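Long-range contact in guanosine-3',5'-bis(diphosphate) 3'-pyrophosphohydrolase MESH1 (Drosophila melanogaster, PDB 3NQW), which hydrolyses the alarmone ppGpp to GDP and diphosphate in a manganese-dependent reaction and takes part in the starvation response of the fly: residues A[120-132]-A[144-156]. Residues are numbered along the deposited sequence; the frame is centred on the assembly and turned at random.
Sequences KLADKLDNLRDLQ and RDQYFVWAKKVVD. With MN (manganese (II) ion), chain C.
Leu131 reaches between two aromatic side chains, Tyr147 and Phe148. Its CD2 sits over one face of the Phe148 ring, 4.2 Å from the centroid and 25° off the normal, a CH-pi contact, while the same methyl lies 3.5 Å from CD2 of Tyr147. Leu128 takes the adjoining place: its CD2 meets the Tyr147 ring at the edge, near the ring plane, and also lies 3.9 Å from CB of Ala151. With its CG anti to the backbone N (chi1 -169°), Tyr147 reaches toward helix 120-132, its OH 3.6 Å from CB of Asn127. The indole of Trp150 turns its edge to one face of the Tyr147 ring, CE3 standing 3.8 Å above that plane and offset toward the rim. An alanine in place of Tyr147 would probably leave Leu128 and Leu131 without the ring they pack against and the Trp150 edge without the face it meets. Farther along, Lys124 CG lies 3.9 Å from CG2 of Val155; its side chain, bent at chi2, crosses those of Trp150 and Val154 at about a right angle. The segment axes approach to 10.5 Å, their N-to-C directions 159° apart, an antiparallel pair. Helix 144-156 thus packs against the helix carrying Asp123, whose OD1 binds manganese at 2.3 Å; Asp63 binds the same ion and His36 belongs to the site, in keeping with the H...HD...D signature of the all-helical HD-domain fold.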
ATOM      1  N   LYS A 120      12.374  10.709   8.671  1.00 51.57           N
ATOM      2  CA  LYS A 120      13.287  10.012   9.545  1.00 51.23           C
ATOM      3  C   LYS A 120      12.691   9.694  10.896  1.00 50.12           C
ATOM      4  O   LYS A 120      12.923   8.613  11.429  1.00 51.09           O
ATOM      5  CB  LYS A 120      14.557  10.826   9.704  1.00 52.02           C
ATOM      6  CG  LYS A 120      15.362  10.937   8.435  1.00 51.70           C
ATOM      7  CD  LYS A 120      16.690  11.560   8.773  1.00 51.13           C
ATOM      8  CE  LYS A 120      17.638  11.574   7.618  1.00 48.35           C
ATOM      9  NZ  LYS A 120      18.947  11.820   8.227  1.00 50.42           N
ATOM     10  N   LEU A 121      11.935  10.639  11.447  1.00 50.19           N
ATOM     11  CA  LEU A 121      11.266  10.463  12.746  1.00 51.45           C
ATOM     12  C   LEU A 121      10.203   9.359  12.659  1.00 51.47           C
ATOM     13  O   LEU A 121      10.239   8.396  13.420  1.00 51.35           O
ATOM     14  CB  LEU A 121      10.603  11.777  13.195  1.00 50.85           C
ATOM     15  CG  LEU A 121      11.506  12.925  13.661  1.00 51.47           C
ATOM     16  CD1 LEU A 121      10.665  14.150  13.983  1.00 51.09           C
ATOM     17  CD2 LEU A 121      12.292  12.489  14.878  1.00 49.32           C
ATOM     18  N   ALA A 122       9.261   9.511  11.729  1.00 50.96           N
ATOM     19  CA  ALA A 122       8.208   8.528  11.535  1.00 51.99           C
ATOM     20  C   ALA A 122       8.794   7.139  11.268  1.00 52.55           C
ATOM     21  O   ALA A 122       8.319   6.149  11.825  1.00 55.40           O
ATOM     22  CB  ALA A 122       7.306   8.950  10.394  1.00 51.79           C
ATOM     23  N   ASP A 123       9.824   7.075  10.426  1.00 52.93           N
ATOM     24  CA  ASP A 123      10.526   5.828  10.071  1.00 52.52           C
ATOM     25  C   ASP A 123      10.943   5.135  11.358  1.00 52.66           C
ATOM     26  O   ASP A 123      10.778   3.925  11.526  1.00 49.72           O
ATOM     27  CB  ASP A 123      11.769   6.180   9.246  1.00 52.35           C
ATOM     28  CG  ASP A 123      12.435   4.972   8.589  1.00 51.27           C
ATOM     29  OD1 ASP A 123      11.956   3.826   8.699  1.00 51.24           O
ATOM     30  OD2 ASP A 123      13.468   5.191   7.938  1.00 52.03           O
ATOM     31  N   LYS A 124      11.488   5.934  12.268  1.00 54.98           N
ATOM     32  CA  LYS A 124      11.908   5.417  13.556  1.00 57.56           C
ATOM     33  C   LYS A 124      10.685   4.996  14.365  1.00 58.29           C
ATOM     34  O   LYS A 124      10.599   3.850  14.801  1.00 59.98           O
ATOM     35  CB  LYS A 124      12.711   6.462  14.333  1.00 58.56           C
ATOM     36  CG  LYS A 124      14.077   6.782  13.723  1.00 62.04           C
ATOM     37  CD  LYS A 124      14.998   5.560  13.656  1.00 63.08           C
ATOM     38  CE  LYS A 124      16.302   5.934  12.972  1.00 63.72           C
ATOM     39  NZ  LYS A 124      16.009   6.553  11.633  1.00 65.27           N
ATOM     40  N   LEU A 125       9.730   5.904  14.549  1.00 57.93           N
ATOM     41  CA  LEU A 125       8.536   5.571  15.318  1.00 57.33           C
ATOM     42  C   LEU A 125       7.968   4.215  14.920  1.00 57.43           C
ATOM     43  O   LEU A 125       7.806   3.339  15.770  1.00 57.38           O
ATOM     44  CB  LEU A 125       7.461   6.644  15.147  1.00 55.81           C
ATOM     45  CG  LEU A 125       6.182   6.477  15.980  1.00 54.90           C
ATOM     46  CD1 LEU A 125       6.498   6.232  17.444  1.00 54.43           C
ATOM     47  CD2 LEU A 125       5.341   7.742  15.821  1.00 56.44           C
ATOM     48  N   ASP A 126       7.680   4.037  13.633  1.00 57.15           N
ATOM     49  CA  ASP A 126       7.130   2.775  13.160  1.00 57.92           C
ATOM     50  C   ASP A 126       7.992   1.581  13.575  1.00 58.35           C
ATOM     51  O   ASP A 126       7.517   0.664  14.243  1.00 58.72           O
ATOM     52  CB  ASP A 126       6.965   2.779  11.637  1.00 57.73           C
ATOM     53  CG  ASP A 126       6.425   1.457  11.113  1.00 59.47           C
ATOM     54  OD1 ASP A 126       5.282   1.086  11.467  1.00 57.95           O
ATOM     55  OD2 ASP A 126       7.147   0.779  10.350  1.00 60.68           O
ATOM     56  N   ASN A 127       9.258   1.588  13.183  1.00 59.60           N
ATOM     57  CA  ASN A 127      10.139   0.485  13.531  1.00 59.67           C
ATOM     58  C   ASN A 127      10.109   0.193  15.019  1.00 58.45           C
ATOM     59  O   ASN A 127       9.915  -0.948  15.422  1.00 57.35           O
ATOM     60  CB  ASN A 127      11.569   0.790  13.089  1.00 62.33           C
ATOM     61  CG  ASN A 127      11.735   0.746  11.591  1.00 65.64           C
ATOM     62  OD1 ASN A 127      12.523   1.506  11.020  1.00 68.33           O
ATOM     63  ND2 ASN A 127      11.003  -0.155  10.937  1.00 67.72           N
ATOM     64  N   LEU A 128      10.291   1.226  15.834  1.00 58.08           N
ATOM     65  CA  LEU A 128      10.282   1.040  17.275  1.00 58.41           C
ATOM     66  C   LEU A 128       9.018   0.340  17.730  1.00 57.92           C
ATOM     67  O   LEU A 128       9.073  -0.655  18.450  1.00 57.01           O
ATOM     68  CB  LEU A 128      10.406   2.378  17.990  1.00 60.11           C
ATOM     69  CG  LEU A 128      11.813   2.974  17.968  1.00 60.04           C
ATOM     70  CD1 LEU A 128      11.865   4.161  18.906  1.00 60.75           C
ATOM     71  CD2 LEU A 128      12.828   1.927  18.401  1.00 61.17           C
ATOM     72  N   ARG A 129       7.881   0.873  17.310  1.00 58.08           N
ATOM     73  CA  ARG A 129       6.608   0.284  17.652  1.00 58.54           C
ATOM     74  C   ARG A 129       6.637  -1.213  17.417  1.00 60.46           C
ATOM     75  O   ARG A 129       6.047  -1.978  18.174  1.00 62.77           O
ATOM     76  CB  ARG A 129       5.512   0.924  16.820  1.00 54.85           C
ATOM     77  CG  ARG A 129       5.159   2.304  17.306  1.00 51.43           C
ATOM     78  CD  ARG A 129       4.251   2.971  16.328  1.00 49.28           C
ATOM     79  NE  ARG A 129       3.519   4.072  16.922  1.00 50.00           N
ATOM     80  CZ  ARG A 129       2.849   4.967  16.211  1.00 51.41           C
ATOM     81  NH1 ARG A 129       2.838   4.878  14.885  1.00 51.08           N
ATOM     82  NH2 ARG A 129       2.184   5.933  16.825  1.00 50.78           N
ATOM     83  N   ASP A 130       7.334  -1.632  16.371  1.00 63.07           N
ATOM     84  CA  ASP A 130       7.440  -3.047  16.035  1.00 67.13           C
ATOM     85  C   ASP A 130       8.426  -3.826  16.898  1.00 68.90           C
ATOM     86  O   ASP A 130       8.324  -5.045  16.996  1.00 70.09           O
ATOM     87  CB  ASP A 130       7.841  -3.206  14.567  1.00 68.42           C
ATOM     88  CG  ASP A 130       6.662  -3.437  13.665  1.00 70.04           C
ATOM     89  OD1 ASP A 130       5.738  -2.589  13.648  1.00 71.57           O
ATOM     90  OD2 ASP A 130       6.659  -4.474  12.970  1.00 71.66           O
ATOM     91  N   LEU A 131       9.371  -3.125  17.520  1.00 70.44           N
ATOM     92  CA  LEU A 131      10.385  -3.771  18.350  1.00 71.51           C
ATOM     93  C   LEU A 131       9.918  -4.084  19.772  1.00 72.34           C
ATOM     94  O   LEU A 131      10.548  -4.866  20.488  1.00 72.97           O
ATOM     95  CB  LEU A 131      11.635  -2.896  18.408  1.00 71.44           C
ATOM     96  CG  LEU A 131      12.949  -3.610  18.110  1.00 69.63           C
ATOM     97  CD1 LEU A 131      12.942  -4.093  16.678  1.00 69.73           C
ATOM     98  CD2 LEU A 131      14.100  -2.662  18.351  1.00 70.36           C
ATOM     99  N   GLN A 132       8.814  -3.471  20.175  1.00 74.13           N
ATOM    100  CA  GLN A 132       8.269  -3.695  21.504  1.00 76.46           C
ATOM    101  C   GLN A 132       7.465  -4.999  21.491  1.00 79.14           C
ATOM    102  O   GLN A 132       7.634  -5.856  22.354  1.00 79.45           O
ATOM    103  CB  GLN A 132       7.374  -2.512  21.910  1.00 74.09           C
ATOM    104  CG  GLN A 132       8.045  -1.145  21.768  1.00 70.58           C
ATOM    105  CD  GLN A 132       7.214   0.010  22.311  1.00 68.77           C
ATOM    106  OE1 GLN A 132       7.247   0.327  23.506  1.00 67.98           O
ATOM    107  NE2 GLN A 132       6.453   0.638  21.433  1.00 66.51           N
ATOM    108  N   ARG A 144      18.474  -6.382  20.683  1.00 91.89           N
ATOM    109  CA  ARG A 144      17.116  -5.847  20.599  1.00 89.63           C
ATOM    110  C   ARG A 144      17.062  -4.581  21.450  1.00 88.24           C
ATOM    111  O   ARG A 144      16.270  -3.674  21.197  1.00 87.58           O
ATOM    112  CB  ARG A 144      16.098  -6.870  21.137  1.00 89.30           C
ATOM    113  CG  ARG A 144      14.632  -6.433  21.044  1.00 88.56           C
ATOM    114  CD  ARG A 144      13.679  -7.428  21.703  1.00 88.22           C
ATOM    115  NE  ARG A 144      13.752  -7.417  23.164  1.00 88.39           N
ATOM    116  CZ  ARG A 144      13.331  -6.416  23.933  1.00 88.48           C
ATOM    117  NH1 ARG A 144      12.802  -5.334  23.381  1.00 88.81           N
ATOM    118  NH2 ARG A 144      13.443  -6.496  25.256  1.00 87.40           N
ATOM    119  N   ASP A 145      17.906  -4.528  22.473  1.00 85.93           N
ATOM    120  CA  ASP A 145      17.935  -3.364  23.332  1.00 83.64           C
ATOM    121  C   ASP A 145      18.777  -2.272  22.698  1.00 82.17           C
ATOM    122  O   ASP A 145      18.386  -1.106  22.705  1.00 82.34           O
ATOM    123  CB  ASP A 145      18.484  -3.731  24.713  1.00 83.26           C
ATOM    124  CG  ASP A 145      17.474  -4.484  25.564  1.00 82.22           C
ATOM    125  OD1 ASP A 145      16.386  -3.933  25.824  1.00 81.25           O
ATOM    126  OD2 ASP A 145      17.769  -5.624  25.970  1.00 81.80           O
ATOM    127  N   GLN A 146      19.921  -2.657  22.133  1.00 80.00           N
ATOM    128  CA  GLN A 146      20.837  -1.718  21.487  1.00 78.10           C
ATOM    129  C   GLN A 146      20.161  -0.851  20.432  1.00 75.46           C
ATOM    130  O   GLN A 146      20.536   0.305  20.250  1.00 74.37           O
ATOM    131  CB  GLN A 146      22.017  -2.471  20.858  1.00 80.90           C
ATOM    132  CG  GLN A 146      22.871  -3.231  21.866  1.00 84.79           C
ATOM    133  CD  GLN A 146      24.235  -3.665  21.315  1.00 86.63           C
ATOM    134  OE1 GLN A 146      24.324  -4.355  20.293  1.00 87.57           O
ATOM    135  NE2 GLN A 146      25.304  -3.257  22.000  1.00 86.63           N
ATOM    136  N   TYR A 147      19.162  -1.405  19.749  1.00 73.38           N
ATOM    137  CA  TYR A 147      18.441  -0.657  18.721  1.00 71.71           C
ATOM    138  C   TYR A 147      17.744   0.551  19.332  1.00 70.08           C
ATOM    139  O   TYR A 147      17.765   1.638  18.756  1.00 69.95           O
ATOM    140  CB  TYR A 147      17.398  -1.535  18.028  1.00 71.72           C
ATOM    141  CG  TYR A 147      16.808  -0.903  16.784  1.00 71.64           C
ATOM    142  CD1 TYR A 147      17.326  -1.184  15.520  1.00 71.26           C
ATOM    143  CD2 TYR A 147      15.740  -0.008  16.869  1.00 72.94           C
ATOM    144  CE1 TYR A 147      16.791  -0.592  14.369  1.00 70.57           C
ATOM    145  CE2 TYR A 147      15.201   0.591  15.724  1.00 72.30           C
ATOM    146  CZ  TYR A 147      15.733   0.292  14.476  1.00 70.99           C
ATOM    147  OH  TYR A 147      15.198   0.871  13.345  1.00 69.74           O
ATOM    148  N   PHE A 148      17.116   0.346  20.491  1.00 68.32           N
ATOM    149  CA  PHE A 148      16.415   1.413  21.205  1.00 67.76           C
ATOM    150  C   PHE A 148      17.357   2.556  21.573  1.00 67.09           C
ATOM    151  O   PHE A 148      16.988   3.734  21.468  1.00 67.34           O
ATOM    152  CB  PHE A 148      15.766   0.885  22.496  1.00 68.18           C
ATOM    153  CG  PHE A 148      14.529   0.061  22.265  1.00 67.65           C
ATOM    154  CD1 PHE A 148      14.574  -1.326  22.345  1.00 67.58           C
ATOM    155  CD2 PHE A 148      13.325   0.677  21.938  1.00 66.14           C
ATOM    156  CE1 PHE A 148      13.439  -2.086  22.095  1.00 67.01           C
ATOM    157  CE2 PHE A 148      12.187  -0.074  21.687  1.00 65.41           C
ATOM    158  CZ  PHE A 148      12.246  -1.458  21.766  1.00 66.29           C
ATOM    159  N   VAL A 149      18.556   2.192  22.028  1.00 65.36           N
ATOM    160  CA  VAL A 149      19.573   3.158  22.425  1.00 64.03           C
ATOM    161  C   VAL A 149      19.949   4.013  21.233  1.00 62.54           C
ATOM    162  O   VAL A 149      19.893   5.243  21.294  1.00 61.50           O
ATOM    163  CB  VAL A 149      20.864   2.459  22.944  1.00 65.11           C
ATOM    164  CG1 VAL A 149      21.917   3.511  23.288  1.00 64.78           C
ATOM    165  CG2 VAL A 149      20.556   1.619  24.173  1.00 62.86           C
ATOM    166  N   TRP A 150      20.348   3.340  20.154  1.00 61.35           N
ATOM    167  CA  TRP A 150      20.747   4.001  18.909  1.00 58.92           C
ATOM    168  C   TRP A 150      19.590   4.859  18.396  1.00 57.22           C
ATOM    169  O   TRP A 150      19.781   6.021  18.034  1.00 56.96           O
ATOM    170  CB  TRP A 150      21.150   2.950  17.859  1.00 58.57           C
ATOM    171  CG  TRP A 150      21.187   3.471  16.441  1.00 59.51           C
ATOM    172  CD1 TRP A 150      22.047   4.405  15.920  1.00 59.12           C
ATOM    173  CD2 TRP A 150      20.296   3.117  15.381  1.00 59.71           C
ATOM    174  NE1 TRP A 150      21.740   4.654  14.611  1.00 58.93           N
ATOM    175  CE2 TRP A 150      20.668   3.879  14.251  1.00 60.08           C
ATOM    176  CE3 TRP A 150      19.210   2.236  15.273  1.00 60.30           C
ATOM    177  CZ2 TRP A 150      19.997   3.779  13.025  1.00 60.74           C
ATOM    178  CZ3 TRP A 150      18.547   2.140  14.058  1.00 60.63           C
ATOM    179  CH2 TRP A 150      18.942   2.909  12.950  1.00 60.55           C
ATOM    180  N   ALA A 151      18.392   4.280  18.379  1.00 54.53           N
ATOM    181  CA  ALA A 151      17.206   4.996  17.943  1.00 54.34           C
ATOM    182  C   ALA A 151      17.124   6.333  18.672  1.00 55.07           C
ATOM    183  O   ALA A 151      16.899   7.386  18.069  1.00 53.14           O
ATOM    184  CB  ALA A 151      15.958   4.174  18.240  1.00 52.97           C
ATOM    185  N   LYS A 152      17.311   6.284  19.985  1.00 56.87           N
ATOM    186  CA  LYS A 152      17.245   7.495  20.791  1.00 58.05           C
ATOM    187  C   LYS A 152      18.330   8.497  20.408  1.00 57.62           C
ATOM    188  O   LYS A 152      18.054   9.691  20.288  1.00 56.89           O
ATOM    189  CB  LYS A 152      17.351   7.167  22.283  1.00 57.96           C
ATOM    190  CG  LYS A 152      16.779   8.293  23.141  1.00 58.38           C
ATOM    191  CD  LYS A 152      16.928   8.073  24.629  1.00 58.17           C
ATOM    192  CE  LYS A 152      16.187   9.163  25.393  1.00 56.45           C
ATOM    193  NZ  LYS A 152      16.569  10.532  24.932  1.00 54.54           N
ATOM    194  N   LYS A 153      19.554   8.011  20.209  1.00 57.46           N
ATOM    195  CA  LYS A 153      20.663   8.884  19.829  1.00 57.57           C
ATOM    196  C   LYS A 153      20.341   9.615  18.520  1.00 56.83           C
ATOM    197  O   LYS A 153      20.605  10.810  18.394  1.00 56.99           O
ATOM    198  CB  LYS A 153      21.965   8.080  19.683  1.00 56.63           C
ATOM    199  CG  LYS A 153      22.543   7.523  20.986  1.00 54.86           C
ATOM    200  CD  LYS A 153      23.754   6.640  20.682  1.00 57.02           C
ATOM    201  CE  LYS A 153      24.006   5.537  21.724  1.00 58.44           C
ATOM    202  NZ  LYS A 153      24.799   5.961  22.919  1.00 57.69           N
ATOM    203  N   VAL A 154      19.770   8.903  17.553  1.00 56.44           N
ATOM    204  CA  VAL A 154      19.400   9.519  16.286  1.00 57.46           C
ATOM    205  C   VAL A 154      18.235  10.484  16.488  1.00 59.83           C
ATOM    206  O   VAL A 154      18.325  11.669  16.146  1.00 60.31           O
ATOM    207  CB  VAL A 154      18.957   8.481  15.246  1.00 56.91           C
ATOM    208  CG1 VAL A 154      18.486   9.195  13.989  1.00 56.08           C
ATOM    209  CG2 VAL A 154      20.112   7.530  14.918  1.00 57.90           C
ATOM    210  N   VAL A 155      17.142   9.965  17.049  1.00 62.06           N
ATOM    211  CA  VAL A 155      15.935  10.754  17.307  1.00 61.90           C
ATOM    212  C   VAL A 155      16.248  11.968  18.168  1.00 62.16           C
ATOM    213  O   VAL A 155      15.586  12.994  18.044  1.00 62.82           O
ATOM    214  CB  VAL A 155      14.833   9.909  18.011  1.00 61.25           C
ATOM    215  CG1 VAL A 155      13.636  10.782  18.361  1.00 61.16           C
ATOM    216  CG2 VAL A 155      14.385   8.783  17.110  1.00 61.39           C
ATOM    217  N   ASP A 156      17.241  11.856  19.046  1.00 62.13           N
ATOM    218  CA  ASP A 156      17.609  12.985  19.889  1.00 63.54           C
ATOM    219  C   ASP A 156      18.179  14.146  19.078  1.00 63.55           C
ATOM    220  O   ASP A 156      18.157  15.294  19.529  1.00 62.49           O
ATOM    221  CB  ASP A 156      18.622  12.569  20.954  1.00 64.39           C
ATOM    222  CG  ASP A 156      17.962  12.087  22.229  1.00 64.77           C
ATOM    223  OD1 ASP A 156      16.740  12.296  22.375  1.00 65.17           O
ATOM    224  OD2 ASP A 156      18.674  11.513  23.080  1.00 63.84           O
TER
HETATM  225 MN    MN C 300      12.170   2.219   7.022  1.00 51.61          MN